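Local structure of imidazolonepropionase (Unidentified, 2Q09) at residues I76-E84 and G102-T111; G67-F77 and E133-Y144. The protein catalyses hydrolytic opening of the imidazolone ring of imidazolone-5-propanoate to N-formimidoyl-L-glutamate, the third step of histidine degradation. All blocks are in the same frame, centred on the assembly; numbering follows the deposited sequence.

Contact 1: residues I76-E84 and G102-T111; sequences IFAGSRAEE and GGIISTVRAT. With DI6 (3-[(4S)-2,5-dioxoimidazolidin-4-yl]propanoic acid), chain C.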
loop_
_atom_site.group_PDB
_atom_site.type_symbol
_atom_site.label_atom_id
_atom_site.label_comp_id
_atom_site.label_asym_id
_atom_site.label_seq_id
_atom_site.Cartn_x
_atom_site.Cartn_y
_atom_site.Cartn_z
ATOM N N ILE A 76 -7.368 1.713 -8.860
ATOM C CA ILE A 76 -8.288 2.521 -9.659
ATOM C C ILE A 76 -7.870 2.454 -11.129
ATOM O O ILE A 76 -6.769 2.890 -11.490
ATOM C CB ILE A 76 -8.280 3.997 -9.212
ATOM C CG1 ILE A 76 -9.053 4.139 -7.894
ATOM C CG2 ILE A 76 -8.893 4.890 -10.309
ATOM C CD1 ILE A 76 -9.082 5.584 -7.354
ATOM N N PHE A 77 -8.741 1.913 -11.972
ATOM C CA PHE A 77 -8.421 1.810 -13.388
ATOM C C PHE A 77 -9.604 1.251 -14.153
ATOM O O PHE A 77 -10.499 0.631 -13.563
ATOM C CB PHE A 77 -7.206 0.892 -13.587
ATOM C CG PHE A 77 -7.443 -0.529 -13.141
ATOM C CD1 PHE A 77 -8.093 -1.426 -13.973
ATOM C CD2 PHE A 77 -7.051 -0.957 -11.877
ATOM C CE1 PHE A 77 -8.362 -2.726 -13.565
ATOM C CE2 PHE A 77 -7.313 -2.258 -11.445
ATOM C CZ PHE A 77 -7.970 -3.149 -12.295
ATOM N N ALA A 78 -9.601 1.487 -15.462
ATOM C CA ALA A 78 -10.650 0.973 -16.338
ATOM C C ALA A 78 -10.011 0.032 -17.351
ATOM O O ALA A 78 -8.786 -0.072 -17.420
ATOM C CB ALA A 78 -11.357 2.125 -17.068
ATOM N N GLY A 79 -10.841 -0.648 -18.135
ATOM C CA GLY A 79 -10.330 -1.556 -19.142
ATOM C C GLY A 79 -9.850 -2.884 -18.587
ATOM O O GLY A 79 -9.900 -3.131 -17.372
ATOM N N SER A 80 -9.377 -3.747 -19.483
ATOM C CA SER A 80 -8.872 -5.057 -19.092
ATOM C C SER A 80 -7.715 -5.468 -20.001
ATOM O O SER A 80 -7.797 -5.345 -21.229
ATOM C CB SER A 80 -9.989 -6.104 -19.182
ATOM O OG SER A 80 -9.522 -7.383 -18.779
ATOM N N ARG A 81 -6.644 -5.968 -19.392
ATOM C CA ARG A 81 -5.476 -6.405 -20.139
ATOM C C ARG A 81 -5.499 -7.932 -20.283
ATOM O O ARG A 81 -4.517 -8.537 -20.715
ATOM C CB ARG A 81 -4.211 -5.976 -19.395
ATOM C CG ARG A 81 -4.195 -4.486 -19.017
ATOM C CD ARG A 81 -3.427 -3.651 -20.004
ATOM N NE ARG A 81 -1.997 -3.706 -19.714
ATOM C CZ ARG A 81 -1.353 -3.057 -18.750
ATOM N NH1 ARG A 81 -2.001 -2.253 -17.931
ATOM N NH2 ARG A 81 -0.035 -3.213 -18.620
ATOM N N ALA A 82 -6.625 -8.543 -19.923
ATOM C CA ALA A 82 -6.782 -9.995 -19.983
ATOM C C ALA A 82 -6.612 -10.575 -21.387
ATOM O O ALA A 82 -5.908 -11.571 -21.586
ATOM C CB ALA A 82 -8.150 -10.382 -19.431
ATOM N N GLU A 83 -7.275 -9.963 -22.364
ATOM C CA GLU A 83 -7.183 -10.448 -23.737
ATOM C C GLU A 83 -5.758 -10.355 -24.250
ATOM O O GLU A 83 -5.273 -11.235 -24.959
ATOM C CB GLU A 83 -8.126 -9.657 -24.639
ATOM C CG GLU A 83 -9.562 -10.119 -24.512
ATOM C CD GLU A 83 -10.535 -9.230 -25.253
ATOM O OE1 GLU A 83 -10.831 -8.126 -24.750
ATOM O OE2 GLU A 83 -10.998 -9.634 -26.338
ATOM N N GLU A 84 -5.091 -9.269 -23.889
ATOM C CA GLU A 84 -3.712 -9.054 -24.280
ATOM C C GLU A 84 -2.858 -10.181 -23.691
ATOM O O GLU A 84 -1.965 -10.712 -24.361
ATOM C CB GLU A 84 -3.244 -7.702 -23.741
ATOM C CG GLU A 84 -1.819 -7.351 -24.049
ATOM C CD GLU A 84 -1.383 -6.106 -23.312
ATOM O OE1 GLU A 84 -2.113 -5.092 -23.369
ATOM O OE2 GLU A 84 -0.312 -6.148 -22.676
ATOM N N GLY A 102 -1.269 -1.967 -27.278
ATOM C CA GLY A 102 -1.377 -2.739 -26.052
ATOM C C GLY A 102 -0.399 -2.257 -24.996
ATOM O O GLY A 102 0.353 -1.304 -25.227
ATOM N N GLY A 103 -0.409 -2.906 -23.833
ATOM C CA GLY A 103 0.494 -2.510 -22.768
ATOM C C GLY A 103 -0.141 -1.495 -21.837
ATOM O O GLY A 103 -1.357 -1.315 -21.842
ATOM N N ILE A 104 0.676 -0.820 -21.039
ATOM C CA ILE A 104 0.155 0.159 -20.103
ATOM C C ILE A 104 -0.628 1.278 -20.790
ATOM O O ILE A 104 -1.498 1.886 -20.177
ATOM C CB ILE A 104 1.282 0.779 -19.246
ATOM C CG1 ILE A 104 0.688 1.792 -18.267
ATOM C CG2 ILE A 104 2.318 1.439 -20.140
ATOM C CD1 ILE A 104 1.650 2.252 -17.195
ATOM N N ILE A 105 -0.331 1.550 -22.056
ATOM C CA ILE A 105 -1.053 2.606 -22.746
ATOM C C ILE A 105 -2.532 2.255 -22.922
ATOM O O ILE A 105 -3.382 3.148 -22.897
ATOM C CB ILE A 105 -0.410 2.953 -24.124
ATOM C CG1 ILE A 105 -1.059 4.214 -24.698
ATOM C CG2 ILE A 105 -0.571 1.814 -25.094
ATOM C CD1 ILE A 105 -0.947 5.436 -23.794
ATOM N N SER A 106 -2.861 0.973 -23.085
ATOM C CA SER A 106 -4.272 0.634 -23.235
ATOM C C SER A 106 -5.022 0.943 -21.935
ATOM O O SER A 106 -6.174 1.380 -21.958
ATOM C CB SER A 106 -4.465 -0.840 -23.633
ATOM O OG SER A 106 -4.053 -1.738 -22.621
ATOM N N THR A 107 -4.375 0.730 -20.796
ATOM C CA THR A 107 -5.024 1.030 -19.526
ATOM C C THR A 107 -5.201 2.548 -19.415
ATOM O O THR A 107 -6.197 3.038 -18.881
ATOM C CB THR A 107 -4.191 0.533 -18.329
ATOM O OG1 THR A 107 -4.112 -0.898 -18.356
ATOM C CG2 THR A 107 -4.844 0.957 -17.024
ATOM N N VAL A 108 -4.217 3.292 -19.907
ATOM C CA VAL A 108 -4.292 4.747 -19.873
ATOM C C VAL A 108 -5.457 5.256 -20.731
ATOM O O VAL A 108 -6.243 6.109 -20.306
ATOM C CB VAL A 108 -2.979 5.378 -20.377
ATOM C CG1 VAL A 108 -3.139 6.895 -20.489
ATOM C CG2 VAL A 108 -1.849 5.049 -19.413
ATOM N N ARG A 109 -5.587 4.723 -21.939
ATOM C CA ARG A 109 -6.676 5.152 -22.808
ATOM C C ARG A 109 -8.034 4.788 -22.206
ATOM O O ARG A 109 -8.966 5.596 -22.208
ATOM C CB ARG A 109 -6.531 4.523 -24.197
ATOM C CG ARG A 109 -5.254 4.939 -24.931
ATOM C CD ARG A 109 -5.279 4.458 -26.369
ATOM N NE ARG A 109 -4.015 4.650 -27.078
ATOM C CZ ARG A 109 -3.388 5.811 -27.215
ATOM N NH1 ARG A 109 -3.897 6.915 -26.687
ATOM N NH2 ARG A 109 -2.251 5.877 -27.894
ATOM N N ALA A 110 -8.148 3.572 -21.691
ATOM C CA ALA A 110 -9.403 3.139 -21.091
ATOM C C ALA A 110 -9.745 3.992 -19.869
ATOM O O ALA A 110 -10.907 4.345 -19.650
ATOM C CB ALA A 110 -9.316 1.665 -20.690
ATOM N N THR A 111 -8.735 4.316 -19.063
ATOM C CA THR A 111 -8.968 5.100 -17.854
ATOM C C THR A 111 -9.283 6.567 -18.172
ATOM O O THR A 111 -10.125 7.175 -17.516
ATOM C CB THR A 111 -7.768 4.999 -16.885
ATOM O OG1 THR A 111 -7.560 3.621 -16.541
ATOM C CG2 THR A 111 -8.032 5.778 -15.599
HETATM N N1 DI6 C . 5.759 -1.161 -12.277
HETATM C C2 DI6 C . 4.814 -2.120 -12.382
HETATM O O2 DI6 C . 4.976 -3.324 -12.298
HETATM C C3 DI6 C . 3.478 -1.373 -12.618
HETATM N N4 DI6 C . 3.910 0.042 -12.625
HETATM C C5 DI6 C . 5.241 0.066 -12.415
HETATM O O5 DI6 C . 5.900 1.094 -12.350
HETATM C C6 DI6 C . 2.845 -1.794 -13.936
HETATM C C7 DI6 C . 1.520 -1.079 -14.213
HETATM C C8 DI6 C . 0.834 -1.472 -15.529
HETATM O O9 DI6 C . -0.370 -1.176 -15.659
HETATM O O10 DI6 C . 1.475 -2.071 -16.431
HETATM O O HOH W 1 -6.604 -1.933 -18.193
#
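Arg81 bends twice along its chain, at chi2 (-97°) and again at chi3 (-83°), and this folds its guanidinium back over the start of helix 104-111, against Gly103 and Thr107. Thr107 presents OG1 at right angles to the arginine chain and receives NH1 in a bent hydrogen bond, whose modelled length of 2.5 Å is doubtfully short. The two terminal nitrogens also grip the inhibitor's carboxylate in a near-planar fork: NH1 donates to O9 of DI6 at 3.0 Å and NH2 to O10 of DI6 at 2.9 Å. Gly103 O lies over one face of the guanidinium, but the angle is poor for a bond with NE; this carbonyl instead accepts from Ser106 N and, in its own plane, from Ser106 OG. A leucine in place of Arg81 would probably leave the propionate of the ligand without its positive mate and Thr107 OG1 without this donor. In the TIM-barrel fold of the amidohydrolases this is the region following the first barrel strand, where a loop and short helices wall the substrate pocket. Glu84, in the first turn of helix 82-89, keeps its chain extended so that OE1 takes the N-H of Gly103 at 2.8 Å, almost straight (177°) but from above the carboxylate plane. Glycine suits position 103, since a side chain at its backbone angles would jam against the preceding carbonyl. At the other end Thr111 OG1 accepts from Ala78 N at 3.1 Å while donating to Thr107 O, a dual role suited to a hydroxyl. A water joins Thr107 OG1 to Ala78 O. Close by, the methyl of Ala110 sits 3.7 Å from Gly79 CA (CB to CA), where any side chain on Gly79 would collide with it.

Contact 2: residues G67-F77 and E133-Y144; sequences GLIDCHTHLIF and EGVTTVEIKSGY. With FE (Fe (III) ion), chain B; DI6 (3-[(4S)-2,5-dioxoimidazolidin-4-yl]propanoic acid), chain C.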
loop_
_atom_site.group_PDB
_atom_site.type_symbol
_atom_site.label_atom_id
_atom_site.label_comp_id
_atom_site.label_asym_id
_atom_site.label_seq_id
_atom_site.Cartn_x
_atom_site.Cartn_y
_atom_site.Cartn_z
ATOM N N GLY A 67 -5.496 -3.221 12.318
ATOM C CA GLY A 67 -6.094 -3.409 11.008
ATOM C C GLY A 67 -4.965 -3.536 10.005
ATOM O O GLY A 67 -3.913 -2.926 10.194
ATOM N N LEU A 68 -5.157 -4.303 8.940
ATOM C CA LEU A 68 -4.090 -4.468 7.959
ATOM C C LEU A 68 -3.986 -3.231 7.068
ATOM O O LEU A 68 -4.964 -2.502 6.865
ATOM C CB LEU A 68 -4.326 -5.722 7.113
ATOM C CG LEU A 68 -4.596 -7.018 7.894
ATOM C CD1 LEU A 68 -4.657 -8.183 6.918
ATOM C CD2 LEU A 68 -3.516 -7.251 8.953
ATOM N N ILE A 69 -2.782 -3.001 6.558
ATOM C CA ILE A 69 -2.512 -1.856 5.704
ATOM C C ILE A 69 -1.839 -2.281 4.396
ATOM O O ILE A 69 -0.809 -2.958 4.431
ATOM C CB ILE A 69 -1.591 -0.868 6.454
ATOM C CG1 ILE A 69 -2.246 -0.479 7.786
ATOM C CG2 ILE A 69 -1.311 0.370 5.610
ATOM C CD1 ILE A 69 -1.357 0.356 8.695
ATOM N N ASP A 70 -2.419 -1.870 3.268
ATOM C CA ASP A 70 -1.888 -2.171 1.926
ATOM C C ASP A 70 -1.366 -0.824 1.423
ATOM O O ASP A 70 -2.128 -0.002 0.908
ATOM C CB ASP A 70 -3.018 -2.685 1.021
ATOM C CG ASP A 70 -2.508 -3.469 -0.173
ATOM O OD1 ASP A 70 -3.360 -3.967 -0.935
ATOM O OD2 ASP A 70 -1.276 -3.593 -0.347
ATOM N N CYS A 71 -0.065 -0.608 1.571
ATOM C CA CYS A 71 0.553 0.670 1.235
ATOM C C CYS A 71 0.998 0.945 -0.196
ATOM O O CYS A 71 1.671 1.947 -0.436
ATOM C CB CYS A 71 1.744 0.908 2.173
ATOM S SG CYS A 71 3.139 -0.281 1.968
ATOM N N HIS A 72 0.623 0.088 -1.141
ATOM C CA HIS A 72 1.027 0.295 -2.524
ATOM C C HIS A 72 0.060 -0.351 -3.506
ATOM O O HIS A 72 0.179 -1.536 -3.812
ATOM C CB HIS A 72 2.438 -0.270 -2.728
ATOM C CG HIS A 72 2.981 -0.086 -4.115
ATOM N ND1 HIS A 72 4.221 0.460 -4.358
ATOM C CD2 HIS A 72 2.471 -0.410 -5.327
ATOM C CE1 HIS A 72 4.454 0.467 -5.659
ATOM N NE2 HIS A 72 3.407 -0.057 -6.269
ATOM N N THR A 73 -0.923 0.412 -3.979
ATOM C CA THR A 73 -1.848 -0.139 -4.962
ATOM C C THR A 73 -2.181 0.835 -6.081
ATOM O O THR A 73 -1.993 2.046 -5.944
ATOM C CB THR A 73 -3.190 -0.609 -4.338
ATOM O OG1 THR A 73 -4.127 0.478 -4.312
ATOM C CG2 THR A 73 -2.979 -1.118 -2.916
ATOM N N HIS A 74 -2.657 0.270 -7.186
ATOM C CA HIS A 74 -3.087 1.013 -8.367
ATOM C C HIS A 74 -4.488 0.452 -8.630
ATOM O O HIS A 74 -4.829 0.199 -9.775
ATOM C CB HIS A 74 -2.242 0.671 -9.606
ATOM C CG HIS A 74 -0.769 0.918 -9.468
ATOM N ND1 HIS A 74 -0.112 1.886 -10.199
ATOM C CD2 HIS A 74 0.193 0.252 -8.786
ATOM C CE1 HIS A 74 1.187 1.801 -9.979
ATOM N NE2 HIS A 74 1.402 0.815 -9.126
ATOM N N LEU A 75 -5.301 0.265 -7.592
ATOM C CA LEU A 75 -6.617 -0.345 -7.785
ATOM C C LEU A 75 -7.646 0.442 -8.590
ATOM O O LEU A 75 -8.688 -0.108 -8.960
ATOM C CB LEU A 75 -7.218 -0.771 -6.436
ATOM C CG LEU A 75 -7.678 0.265 -5.411
ATOM C CD1 LEU A 75 -9.059 0.812 -5.795
ATOM C CD2 LEU A 75 -7.748 -0.417 -4.038
ATOM N N ILE A 76 -7.368 1.713 -8.860
ATOM C CA ILE A 76 -8.288 2.521 -9.659
ATOM C C ILE A 76 -7.870 2.454 -11.129
ATOM O O ILE A 76 -6.769 2.890 -11.490
ATOM C CB ILE A 76 -8.280 3.997 -9.212
ATOM C CG1 ILE A 76 -9.053 4.139 -7.894
ATOM C CG2 ILE A 76 -8.893 4.890 -10.309
ATOM C CD1 ILE A 76 -9.082 5.584 -7.354
ATOM N N PHE A 77 -8.741 1.913 -11.972
ATOM C CA PHE A 77 -8.421 1.810 -13.388
ATOM C C PHE A 77 -9.604 1.251 -14.153
ATOM O O PHE A 77 -10.499 0.631 -13.563
ATOM C CB PHE A 77 -7.206 0.892 -13.587
ATOM C CG PHE A 77 -7.443 -0.529 -13.141
ATOM C CD1 PHE A 77 -8.093 -1.426 -13.973
ATOM C CD2 PHE A 77 -7.051 -0.957 -11.877
ATOM C CE1 PHE A 77 -8.362 -2.726 -13.565
ATOM C CE2 PHE A 77 -7.313 -2.258 -11.445
ATOM C CZ PHE A 77 -7.970 -3.149 -12.295
ATOM N N GLU A 133 -10.767 -8.790 3.975
ATOM C CA GLU A 133 -9.528 -9.471 4.337
ATOM C C GLU A 133 -8.972 -8.835 5.603
ATOM O O GLU A 133 -8.039 -9.360 6.210
ATOM C CB GLU A 133 -8.455 -9.329 3.255
ATOM C CG GLU A 133 -8.670 -10.120 1.997
ATOM C CD GLU A 133 -7.369 -10.330 1.231
ATOM O OE1 GLU A 133 -6.535 -9.402 1.200
ATOM O OE2 GLU A 133 -7.186 -11.421 0.653
ATOM N N GLY A 134 -9.517 -7.681 5.974
ATOM C CA GLY A 134 -9.047 -6.997 7.165
ATOM C C GLY A 134 -8.251 -5.730 6.888
ATOM O O GLY A 134 -7.658 -5.166 7.802
ATOM N N VAL A 135 -8.229 -5.268 5.641
ATOM C CA VAL A 135 -7.483 -4.048 5.324
ATOM C C VAL A 135 -8.293 -2.833 5.782
ATOM O O VAL A 135 -9.446 -2.665 5.386
ATOM C CB VAL A 135 -7.204 -3.929 3.814
ATOM C CG1 VAL A 135 -6.485 -2.609 3.520
ATOM C CG2 VAL A 135 -6.330 -5.107 3.347
ATOM N N THR A 136 -7.693 -1.992 6.619
ATOM C CA THR A 136 -8.391 -0.818 7.138
ATOM C C THR A 136 -7.824 0.489 6.604
ATOM O O THR A 136 -8.433 1.546 6.758
ATOM C CB THR A 136 -8.375 -0.815 8.676
ATOM O OG1 THR A 136 -7.034 -1.004 9.140
ATOM C CG2 THR A 136 -9.262 -1.937 9.207
ATOM N N THR A 137 -6.651 0.415 5.982
ATOM C CA THR A 137 -6.019 1.578 5.363
ATOM C C THR A 137 -5.395 1.104 4.056
ATOM O O THR A 137 -4.627 0.135 4.042
ATOM C CB THR A 137 -4.894 2.189 6.231
ATOM O OG1 THR A 137 -5.447 2.741 7.430
ATOM C CG2 THR A 137 -4.176 3.297 5.456
ATOM N N VAL A 138 -5.737 1.766 2.959
ATOM C CA VAL A 138 -5.189 1.397 1.659
ATOM C C VAL A 138 -4.648 2.635 0.954
ATOM O O VAL A 138 -5.221 3.715 1.059
ATOM C CB VAL A 138 -6.263 0.719 0.754
ATOM C CG1 VAL A 138 -7.453 1.666 0.534
ATOM C CG2 VAL A 138 -5.653 0.337 -0.588
ATOM N N GLU A 139 -3.522 2.475 0.266
ATOM C CA GLU A 139 -2.915 3.566 -0.489
ATOM C C GLU A 139 -3.291 3.344 -1.955
ATOM O O GLU A 139 -3.152 2.228 -2.474
ATOM C CB GLU A 139 -1.393 3.535 -0.345
ATOM C CG GLU A 139 -0.677 4.712 -1.028
ATOM C CD GLU A 139 0.036 4.314 -2.317
ATOM O OE1 GLU A 139 -0.319 3.271 -2.920
ATOM O OE2 GLU A 139 0.953 5.057 -2.732
ATOM N N ILE A 140 -3.776 4.394 -2.611
ATOM C CA ILE A 140 -4.176 4.306 -4.010
ATOM C C ILE A 140 -3.451 5.368 -4.832
ATOM O O ILE A 140 -3.459 6.553 -4.486
ATOM C CB ILE A 140 -5.703 4.480 -4.155
ATOM C CG1 ILE A 140 -6.423 3.408 -3.330
ATOM C CG2 ILE A 140 -6.105 4.375 -5.628
ATOM C CD1 ILE A 140 -7.953 3.544 -3.329
ATOM N N LYS A 141 -2.826 4.938 -5.919
ATOM C CA LYS A 141 -2.083 5.851 -6.778
ATOM C C LYS A 141 -2.867 6.267 -8.015
ATOM O O LYS A 141 -3.848 5.618 -8.392
ATOM C CB LYS A 141 -0.785 5.187 -7.240
ATOM C CG LYS A 141 0.038 4.562 -6.119
ATOM C CD LYS A 141 1.127 3.663 -6.683
ATOM C CE LYS A 141 1.853 2.915 -5.565
ATOM N NZ LYS A 141 2.458 3.872 -4.587
ATOM N N SER A 142 -2.444 7.372 -8.623
ATOM C CA SER A 142 -3.050 7.828 -9.867
ATOM C C SER A 142 -2.108 7.157 -10.872
ATOM O O SER A 142 -1.720 6.011 -10.662
ATOM C CB SER A 142 -3.003 9.362 -9.971
ATOM O OG SER A 142 -1.680 9.869 -9.879
ATOM N N GLY A 143 -1.738 7.827 -11.954
ATOM C CA GLY A 143 -0.807 7.202 -12.879
ATOM C C GLY A 143 -1.347 6.558 -14.144
ATOM O O GLY A 143 -0.570 6.101 -14.979
ATOM N N TYR A 144 -2.661 6.481 -14.287
ATOM C CA TYR A 144 -3.246 5.910 -15.497
ATOM C C TYR A 144 -4.014 6.985 -16.271
ATOM O O TYR A 144 -4.786 6.673 -17.187
ATOM C CB TYR A 144 -4.177 4.739 -15.158
ATOM C CG TYR A 144 -3.445 3.491 -14.696
ATOM C CD1 TYR A 144 -2.366 2.989 -15.422
ATOM C CD2 TYR A 144 -3.834 2.809 -13.544
ATOM C CE1 TYR A 144 -1.689 1.841 -15.021
ATOM C CE2 TYR A 144 -3.167 1.652 -13.129
ATOM C CZ TYR A 144 -2.095 1.176 -13.874
ATOM O OH TYR A 144 -1.443 0.030 -13.477
HETATM FE FE FE B . 3.075 -0.200 -8.421
HETATM N N1 DI6 C . 5.759 -1.161 -12.277
HETATM C C2 DI6 C . 4.814 -2.120 -12.382
HETATM O O2 DI6 C . 4.976 -3.324 -12.298
HETATM C C3 DI6 C . 3.478 -1.373 -12.618
HETATM N N4 DI6 C . 3.910 0.042 -12.625
HETATM C C5 DI6 C . 5.241 0.066 -12.415
HETATM O O5 DI6 C . 5.900 1.094 -12.350
HETATM C C6 DI6 C . 2.845 -1.794 -13.936
HETATM C C7 DI6 C . 1.520 -1.079 -14.213
HETATM C C8 DI6 C . 0.834 -1.472 -15.529
HETATM O O9 DI6 C . -0.370 -1.176 -15.659
HETATM O O10 DI6 C . 1.475 -2.071 -16.431
HETATM O O HOH W 2 3.567 3.007 -2.171
HETATM O O HOH W 3 -1.069 3.629 -12.001
HETATM O O HOH W 4 -5.460 5.335 -11.117
HETATM O O HOH W 5 4.139 -1.909 -9.802
#
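Lys141 lays its aliphatic chain across the two histidines that bind the ferric iron. Its CE stands 3.3 Å from the centroid of the His72 ring, almost straight above it, while CD covers one face of the His74 ring nearer the rim; both are CH-pi contacts. A long chain with a charged end suits this place: it covers the rings with methylenes and still sends NZ on to Glu139 OE2, whose syn lone pair it meets at 2.7 Å, and to Asp212. Glu139 has CG anti to the backbone N (chi1 -176°) and then bends at chi2, which brings OE1 to the N-H of Thr73 at 3.1 Å; OE2 is also held by Lys240 and Thr172. The two parallel neighbours, strands 68-73 and 135-141, belong to the TIM barrel, and His72 and His74 form the His-x-His motif of the metal-dependent hydrolases. A beta bulge near Leu68 shifts the register, and the strands cross at -22°. His72 NE2 and His74 NE2 bind the iron at 2.2 and 2.1 Å, with His242, Asp317 and a water as the other ligands; second-shell Asp264, hydrogen-bonded to His72 ND1, helps fix that ring. A second water lies in the plane of the His74 ring, accepting from ND1 at 2.7 Å and donating to Ser142 O, which helps fix the ring's rotation. That same water sits over the face of the Tyr144 ring, which is turned 44° from the imidazole. Tyr144 OH donates to DI6 O9 at 2.7 Å. Farther from the iron, Ile140 touches Leu75 with CD1 and Ile76 CD1 with CG2, the two isoleucine side chains crossing at about a right angle.

After the N-terminal strands the chain enters strand 63-73, which supplies one side of contact 2, and turns through Ile76 and Phe77, residues common to both contacts, into the loop and helix of 76-84. After helix 94-99 it returns as 102-111 and closes contact 1 across a short, mostly helical loop of 17 residues. Helix 116-133 then leads to strand 135-141, whose pairing with 67-77 completes contact 2 and encloses contact 1 entirely. Contact 2 joins neighbouring barrel strands, whereas contact 1 ties the loop after the first of these strands to helix 104-113, beside the C-terminal ends of the barrel strands. They meet where Thr107 CG2 packs 3.6 Å from Tyr144 CD1, and both reach the inhibitor's carboxylate.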